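Local coordinates for sugar kinase MJ0406 (Methanococcus jannaschii, PDB 2C4E), which phosphorylates a broad range of nucleosides to their monophosphates with ATP, working best on inosine, guanosine and cytidine, at residues 267-279 with 287-299. Numbering follows the deposited sequence.
Sequences GLIGAATASFVVE and LPTWDKVVERLEK
Phe276 is sandwiched between Arg296 and Pro288, a compact example of how one aromatic ring can join two crossing helices. The guanidinium lies flat over one face, its plane 9° from that of the ring, and Arg296 CZ stands 3.6 Å from the ring centroid in a cation-pi stack. Against the opposite face Pro288 CB makes a CH-pi contact, 3.8 Å from the same centroid. Lys292 O meets the ring edge near its plane.

Hydrogen bonds fix the guanidinium's rotation. Arg296 NH1 gives a nearly straight bond in the guanidinium plane to Ser275 OG at 3.0 Å, while that hydroxyl donates to Ala272 O. NH1 and NH2 of Arg296 both grip Glu279 OE2, each at 2.9 Å, in an end-on salt bridge with bent bonds; Gly237 N also bonds to this oxygen. The arginine chain leaves with CG anti to N (chi1 -172°) and bends at chi3 to lay its head over the ring. Cut back to an alanine, this position would probably leave the Glu279 carboxylate without its cationic mate and one face of Phe276 without its stack.

In this ribokinase fold, helix 290-299 closes the chain against helix 263-277, with segment axes 9.0 Å apart at 102°; helix 263-277 also packs on helix 245-258, through Ile269 on Ala256. The Leu287 side chain comes about 6 Å from that of substrate-binding Asn47.

Two side chains pack as knobs into holes: Ile269 among Trp290, Val293, Val294 and Leu297, its CD1 lying 3.7 Å from Val293 CG1, and Val293 among Ile269, Ala272, Thr273 and Phe276. The small Ala272 lets the backbones close in, its CB 3.6 Å from Leu297 CG.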
ATOM      1  N   GLY A 267      -5.074  31.733  17.412  1.00 20.10           N
ATOM      2  CA  GLY A 267      -5.790  30.530  17.780  1.00 20.13           C
ATOM      3  C   GLY A 267      -7.118  30.403  17.059  1.00 20.79           C
ATOM      4  O   GLY A 267      -7.463  29.326  16.585  1.00 20.94           O
ATOM      5  N   LEU A 268      -7.850  31.513  16.979  1.00 20.71           N
ATOM      6  CA  LEU A 268      -9.163  31.538  16.334  1.00 21.15           C
ATOM      7  C   LEU A 268      -9.054  31.281  14.839  1.00 21.13           C
ATOM      8  O   LEU A 268      -9.852  30.548  14.279  1.00 20.66           O
ATOM      9  CB  LEU A 268      -9.864  32.877  16.589  1.00 21.45           C
ATOM     10  CG  LEU A 268     -10.294  33.162  18.033  1.00 22.90           C
ATOM     11  CD1 LEU A 268     -10.614  34.662  18.198  1.00 24.35           C
ATOM     12  CD2 LEU A 268     -11.485  32.319  18.433  1.00 23.90           C
ATOM     13  N   ILE A 269      -8.035  31.850  14.203  1.00 21.27           N
ATOM     14  CA  ILE A 269      -7.787  31.575  12.799  1.00 21.62           C
ATOM     15  C   ILE A 269      -7.409  30.112  12.600  1.00 21.65           C
ATOM     16  O   ILE A 269      -7.868  29.495  11.647  1.00 21.43           O
ATOM     17  CB  ILE A 269      -6.700  32.524  12.239  1.00 21.69           C
ATOM     18  CG1 ILE A 269      -7.224  33.965  12.204  1.00 22.57           C
ATOM     19  CG2 ILE A 269      -6.205  32.044  10.884  1.00 21.78           C
ATOM     20  CD1 ILE A 269      -8.227  34.273  11.094  1.00 23.15           C
ATOM     21  N   GLY A 270      -6.567  29.559  13.476  1.00 21.04           N
ATOM     22  CA  GLY A 270      -6.237  28.147  13.397  1.00 21.52           C
ATOM     23  C   GLY A 270      -7.491  27.277  13.448  1.00 21.65           C
ATOM     24  O   GLY A 270      -7.691  26.380  12.616  1.00 21.99           O
ATOM     25  N   ALA A 271      -8.348  27.580  14.415  1.00 21.56           N
ATOM     26  CA  ALA A 271      -9.612  26.862  14.601  1.00 22.04           C
ATOM     27  C   ALA A 271     -10.500  26.982  13.368  1.00 22.14           C
ATOM     28  O   ALA A 271     -11.048  25.991  12.893  1.00 22.61           O
ATOM     29  CB  ALA A 271     -10.335  27.389  15.811  1.00 22.20           C
ATOM     30  N   ALA A 272     -10.630  28.193  12.840  1.00 22.63           N
ATOM     31  CA  ALA A 272     -11.473  28.421  11.668  1.00 22.88           C
ATOM     32  C   ALA A 272     -10.909  27.693  10.450  1.00 22.91           C
ATOM     33  O   ALA A 272     -11.651  27.093   9.671  1.00 23.64           O
ATOM     34  CB  ALA A 272     -11.604  29.889  11.397  1.00 23.28           C
ATOM     35  N   THR A 273      -9.592  27.712  10.301  1.00 23.13           N
ATOM     36  CA  THR A 273      -8.963  27.019   9.179  1.00 23.24           C
ATOM     37  C   THR A 273      -9.229  25.531   9.227  1.00 23.53           C
ATOM     38  O   THR A 273      -9.577  24.932   8.214  1.00 24.44           O
ATOM     39  CB  THR A 273      -7.443  27.254   9.164  1.00 22.70           C
ATOM     40  OG1 THR A 273      -7.173  28.656   9.163  1.00 23.48           O
ATOM     41  CG2 THR A 273      -6.832  26.748   7.859  1.00 23.76           C
ATOM     42  N   ALA A 274      -9.067  24.940  10.410  1.00 23.71           N
ATOM     43  CA  ALA A 274      -9.289  23.514  10.616  1.00 23.98           C
ATOM     44  C   ALA A 274     -10.710  23.099  10.301  1.00 24.33           C
ATOM     45  O   ALA A 274     -10.945  21.965   9.876  1.00 24.44           O
ATOM     46  CB  ALA A 274      -8.952  23.125  12.053  1.00 24.04           C
ATOM     47  N   SER A 275     -11.656  24.016  10.503  1.00 24.05           N
ATOM     48  CA  SER A 275     -13.066  23.732  10.252  1.00 24.37           C
ATOM     49  C   SER A 275     -13.368  23.544   8.763  1.00 24.62           C
ATOM     50  O   SER A 275     -14.349  22.890   8.420  1.00 25.13           O
ATOM     51  CB  SER A 275     -13.959  24.831  10.847  1.00 24.21           C
ATOM     52  OG  SER A 275     -13.961  26.008  10.052  1.00 24.29           O
ATOM     53  N   PHE A 276     -12.540  24.116   7.885  1.00 24.21           N
ATOM     54  CA  PHE A 276     -12.696  23.920   6.439  1.00 24.45           C
ATOM     55  C   PHE A 276     -12.117  22.594   5.959  1.00 24.88           C
ATOM     56  O   PHE A 276     -12.702  21.916   5.110  1.00 23.86           O
ATOM     57  CB  PHE A 276     -12.017  25.039   5.653  1.00 24.40           C
ATOM     58  CG  PHE A 276     -12.818  26.286   5.562  1.00 24.19           C
ATOM     59  CD1 PHE A 276     -12.561  27.354   6.414  1.00 24.83           C
ATOM     60  CD2 PHE A 276     -13.822  26.412   4.620  1.00 25.35           C
ATOM     61  CE1 PHE A 276     -13.312  28.509   6.329  1.00 24.96           C
ATOM     62  CE2 PHE A 276     -14.567  27.567   4.535  1.00 25.14           C
ATOM     63  CZ  PHE A 276     -14.307  28.619   5.392  1.00 25.39           C
ATOM     64  N   VAL A 277     -10.942  22.249   6.470  1.00 25.75           N
ATOM     65  CA  VAL A 277     -10.199  21.112   5.928  1.00 27.10           C
ATOM     66  C   VAL A 277     -10.913  19.800   6.212  1.00 27.36           C
ATOM     67  O   VAL A 277     -10.923  18.898   5.377  1.00 28.10           O
ATOM     68  CB  VAL A 277      -8.741  21.093   6.449  1.00 26.86           C
ATOM     69  CG1 VAL A 277      -7.983  19.893   5.904  1.00 28.39           C
ATOM     70  CG2 VAL A 277      -8.062  22.348   6.025  1.00 28.56           C
ATOM     71  N   VAL A 278     -11.544  19.706   7.376  1.00 28.06           N
ATOM     72  CA  VAL A 278     -12.309  18.510   7.732  1.00 28.44           C
ATOM     73  C   VAL A 278     -13.543  18.245   6.861  1.00 28.75           C
ATOM     74  O   VAL A 278     -14.158  17.186   6.984  1.00 28.87           O
ATOM     75  CB  VAL A 278     -12.750  18.518   9.221  1.00 28.56           C
ATOM     76  CG1 VAL A 278     -11.548  18.494  10.129  1.00 28.75           C
ATOM     77  CG2 VAL A 278     -13.638  19.722   9.539  1.00 28.82           C
ATOM     78  N   GLU A 279     -13.905  19.179   5.983  1.00 28.70           N
ATOM     79  CA  GLU A 279     -15.104  19.034   5.153  1.00 28.65           C
ATOM     80  C   GLU A 279     -14.898  18.193   3.890  1.00 28.25           C
ATOM     81  O   GLU A 279     -15.865  17.911   3.174  1.00 28.01           O
ATOM     82  CB  GLU A 279     -15.656  20.406   4.756  1.00 28.80           C
ATOM     83  CG  GLU A 279     -15.996  21.290   5.941  1.00 30.71           C
ATOM     84  CD  GLU A 279     -16.606  22.619   5.546  1.00 32.75           C
ATOM     85  OE1 GLU A 279     -16.653  22.945   4.337  1.00 35.38           O
ATOM     86  OE2 GLU A 279     -17.056  23.337   6.457  1.00 34.28           O
ATOM     87  N   LEU A 287      -8.476  23.416   1.629  1.00 24.90           N
ATOM     88  CA  LEU A 287      -7.768  24.463   2.356  1.00 24.86           C
ATOM     89  C   LEU A 287      -8.347  25.819   1.965  1.00 24.47           C
ATOM     90  O   LEU A 287      -8.495  26.120   0.775  1.00 24.65           O
ATOM     91  CB  LEU A 287      -6.260  24.399   2.090  1.00 25.01           C
ATOM     92  CG  LEU A 287      -5.537  23.262   2.816  1.00 26.02           C
ATOM     93  CD1 LEU A 287      -4.142  23.079   2.251  1.00 27.27           C
ATOM     94  CD2 LEU A 287      -5.458  23.482   4.314  1.00 27.40           C
ATOM     95  N   PRO A 288      -8.730  26.626   2.956  1.00 23.78           N
ATOM     96  CA  PRO A 288      -9.395  27.898   2.675  1.00 23.75           C
ATOM     97  C   PRO A 288      -8.448  29.076   2.421  1.00 23.84           C
ATOM     98  O   PRO A 288      -7.271  29.049   2.795  1.00 23.42           O
ATOM     99  CB  PRO A 288     -10.183  28.139   3.957  1.00 23.79           C
ATOM    100  CG  PRO A 288      -9.277  27.596   5.020  1.00 23.75           C
ATOM    101  CD  PRO A 288      -8.606  26.382   4.408  1.00 23.52           C
ATOM    102  N   THR A 289      -8.998  30.119   1.808  1.00 23.69           N
ATOM    103  CA  THR A 289      -8.328  31.404   1.701  1.00 24.02           C
ATOM    104  C   THR A 289      -8.495  32.188   2.990  1.00 23.40           C
ATOM    105  O   THR A 289      -9.355  31.877   3.811  1.00 23.36           O
ATOM    106  CB  THR A 289      -8.920  32.247   0.577  1.00 24.26           C
ATOM    107  OG1 THR A 289     -10.313  32.496   0.834  1.00 25.81           O
ATOM    108  CG2 THR A 289      -8.882  31.515  -0.757  1.00 25.04           C
ATOM    109  N   TRP A 290      -7.696  33.237   3.121  1.00 23.09           N
ATOM    110  CA  TRP A 290      -7.725  34.108   4.281  1.00 22.87           C
ATOM    111  C   TRP A 290      -9.102  34.747   4.473  1.00 23.01           C
ATOM    112  O   TRP A 290      -9.678  34.701   5.556  1.00 22.48           O
ATOM    113  CB  TRP A 290      -6.667  35.205   4.149  1.00 22.84           C
ATOM    114  CG  TRP A 290      -6.683  36.090   5.333  1.00 22.50           C
ATOM    115  CD1 TRP A 290      -7.257  37.324   5.430  1.00 23.01           C
ATOM    116  CD2 TRP A 290      -6.158  35.788   6.624  1.00 22.01           C
ATOM    117  NE1 TRP A 290      -7.094  37.819   6.702  1.00 21.92           N
ATOM    118  CE2 TRP A 290      -6.423  36.892   7.455  1.00 22.00           C
ATOM    119  CE3 TRP A 290      -5.449  34.704   7.158  1.00 22.46           C
ATOM    120  CZ2 TRP A 290      -6.032  36.933   8.791  1.00 22.78           C
ATOM    121  CZ3 TRP A 290      -5.063  34.746   8.487  1.00 23.08           C
ATOM    122  CH2 TRP A 290      -5.347  35.850   9.285  1.00 22.16           C
ATOM    123  N   ASP A 291      -9.632  35.345   3.419  1.00 23.12           N
ATOM    124  CA  ASP A 291     -10.920  36.023   3.545  1.00 23.97           C
ATOM    125  C   ASP A 291     -12.026  35.040   3.911  1.00 23.60           C
ATOM    126  O   ASP A 291     -12.919  35.389   4.672  1.00 23.78           O
ATOM    127  CB  ASP A 291     -11.275  36.807   2.280  1.00 23.88           C
ATOM    128  CG  ASP A 291     -10.417  38.049   2.098  1.00 25.69           C
ATOM    129  OD1 ASP A 291      -9.666  38.446   3.034  1.00 25.92           O
ATOM    130  OD2 ASP A 291     -10.432  38.696   1.035  1.00 25.44           O
ATOM    131  N   LYS A 292     -11.955  33.806   3.410  1.00 23.91           N
ATOM    132  CA  LYS A 292     -12.967  32.803   3.742  1.00 23.95           C
ATOM    133  C   LYS A 292     -12.891  32.392   5.214  1.00 23.79           C
ATOM    134  O   LYS A 292     -13.922  32.135   5.846  1.00 23.25           O
ATOM    135  CB  LYS A 292     -12.852  31.560   2.841  1.00 24.38           C
ATOM    136  CG  LYS A 292     -13.300  31.789   1.404  1.00 25.40           C
ATOM    137  CD  LYS A 292     -14.814  31.708   1.248  1.00 27.50           C
ATOM    138  CE  LYS A 292     -15.252  32.131  -0.149  0.20 27.07           C
ATOM    139  NZ  LYS A 292     -16.724  32.343  -0.243  0.20 27.41           N
ATOM    140  N   VAL A 293     -11.676  32.325   5.754  1.00 23.25           N
ATOM    141  CA  VAL A 293     -11.491  31.987   7.155  1.00 23.55           C
ATOM    142  C   VAL A 293     -11.998  33.118   8.043  1.00 23.53           C
ATOM    143  O   VAL A 293     -12.685  32.873   9.040  1.00 22.97           O
ATOM    144  CB  VAL A 293     -10.014  31.690   7.459  1.00 23.74           C
ATOM    145  CG1 VAL A 293      -9.738  31.715   8.947  1.00 24.40           C
ATOM    146  CG2 VAL A 293      -9.629  30.349   6.869  1.00 25.20           C
ATOM    147  N   VAL A 294     -11.672  34.353   7.680  1.00 23.53           N
ATOM    148  CA  VAL A 294     -12.145  35.500   8.454  1.00 23.80           C
ATOM    149  C   VAL A 294     -13.675  35.529   8.453  1.00 24.44           C
ATOM    150  O   VAL A 294     -14.295  35.771   9.490  1.00 24.45           O
ATOM    151  CB  VAL A 294     -11.533  36.831   7.931  1.00 23.79           C
ATOM    152  CG1 VAL A 294     -12.157  38.031   8.630  1.00 24.18           C
ATOM    153  CG2 VAL A 294     -10.017  36.823   8.148  1.00 23.78           C
ATOM    154  N   GLU A 295     -14.278  35.242   7.304  1.00 24.61           N
ATOM    155  CA  GLU A 295     -15.735  35.243   7.165  1.00 25.90           C
ATOM    156  C   GLU A 295     -16.400  34.212   8.070  1.00 26.64           C
ATOM    157  O   GLU A 295     -17.464  34.460   8.637  1.00 26.50           O
ATOM    158  CB  GLU A 295     -16.119  34.980   5.706  1.00 26.25           C
ATOM    159  CG  GLU A 295     -17.585  35.182   5.366  1.00 27.72           C
ATOM    160  CD  GLU A 295     -17.899  34.820   3.922  1.00 29.62           C
ATOM    161  OE1 GLU A 295     -17.194  33.959   3.353  1.00 31.19           O
ATOM    162  OE2 GLU A 295     -18.849  35.397   3.353  1.00 32.62           O
ATOM    163  N   ARG A 296     -15.771  33.051   8.216  1.00 28.26           N
ATOM    164  CA  ARG A 296     -16.364  31.982   9.009  1.00 29.07           C
ATOM    165  C   ARG A 296     -16.327  32.301  10.499  1.00 30.08           C
ATOM    166  O   ARG A 296     -17.289  32.014  11.205  1.00 30.59           O
ATOM    167  CB  ARG A 296     -15.690  30.645   8.736  1.00 28.87           C
ATOM    168  CG  ARG A 296     -16.404  29.505   9.396  1.00 28.75           C
ATOM    169  CD  ARG A 296     -15.986  28.164   8.907  1.00 28.53           C
ATOM    170  NE  ARG A 296     -16.697  27.764   7.698  1.00 27.90           N
ATOM    171  CZ  ARG A 296     -16.590  26.556   7.153  1.00 27.36           C
ATOM    172  NH1 ARG A 296     -15.810  25.649   7.717  1.00 25.92           N
ATOM    173  NH2 ARG A 296     -17.276  26.249   6.057  1.00 27.86           N
ATOM    174  N   LEU A 297     -15.235  32.906  10.963  1.00 31.27           N
ATOM    175  CA  LEU A 297     -15.136  33.403  12.338  1.00 32.38           C
ATOM    176  C   LEU A 297     -16.138  34.508  12.638  1.00 33.71           C
ATOM    177  O   LEU A 297     -16.522  34.698  13.786  1.00 33.43           O
ATOM    178  CB  LEU A 297     -13.737  33.959  12.623  1.00 32.65           C
ATOM    179  CG  LEU A 297     -12.604  32.994  12.947  0.20 32.23           C
ATOM    180  CD1 LEU A 297     -11.317  33.781  13.146  0.20 31.72           C
ATOM    181  CD2 LEU A 297     -12.928  32.156  14.177  0.20 32.08           C
ATOM    182  N   GLU A 298     -16.524  35.254  11.607  1.00 35.33           N
ATOM    183  CA  GLU A 298     -17.479  36.341  11.758  1.00 36.71           C
ATOM    184  C   GLU A 298     -18.858  35.772  12.087  1.00 37.68           C
ATOM    185  O   GLU A 298     -19.658  36.436  12.740  1.00 38.19           O
ATOM    186  CB  GLU A 298     -17.537  37.194  10.484  1.00 36.72           C
ATOM    187  CG  GLU A 298     -18.278  38.517  10.648  1.00 37.22           C
ATOM    188  CD  GLU A 298     -18.453  39.267   9.337  0.20 37.28           C
ATOM    189  OE1 GLU A 298     -18.002  38.764   8.283  0.20 37.39           O
ATOM    190  OE2 GLU A 298     -19.045  40.367   9.358  0.20 37.26           O
ATOM    191  N   LYS A 299     -19.120  34.543  11.631  1.00 38.88           N
ATOM    192  CA  LYS A 299     -20.360  33.824  11.945  1.00 39.83           C
ATOM    193  C   LYS A 299     -20.342  33.093  13.297  1.00 40.50           C
ATOM    194  O   LYS A 299     -21.393  32.941  13.924  1.00 40.81           O
ATOM    195  CB  LYS A 299     -20.675  32.797  10.846  1.00 39.98           C
ATOM    196  CG  LYS A 299     -20.971  33.391   9.477  1.00 40.38           C
ATOM    197  CD  LYS A 299     -22.275  32.842   8.891  1.00 41.22           C
ATOM    198  CE  LYS A 299     -22.726  33.643   7.680  0.20 41.10           C
ATOM    199  NZ  LYS A 299     -23.922  33.040   7.029  0.20 41.14           N
TER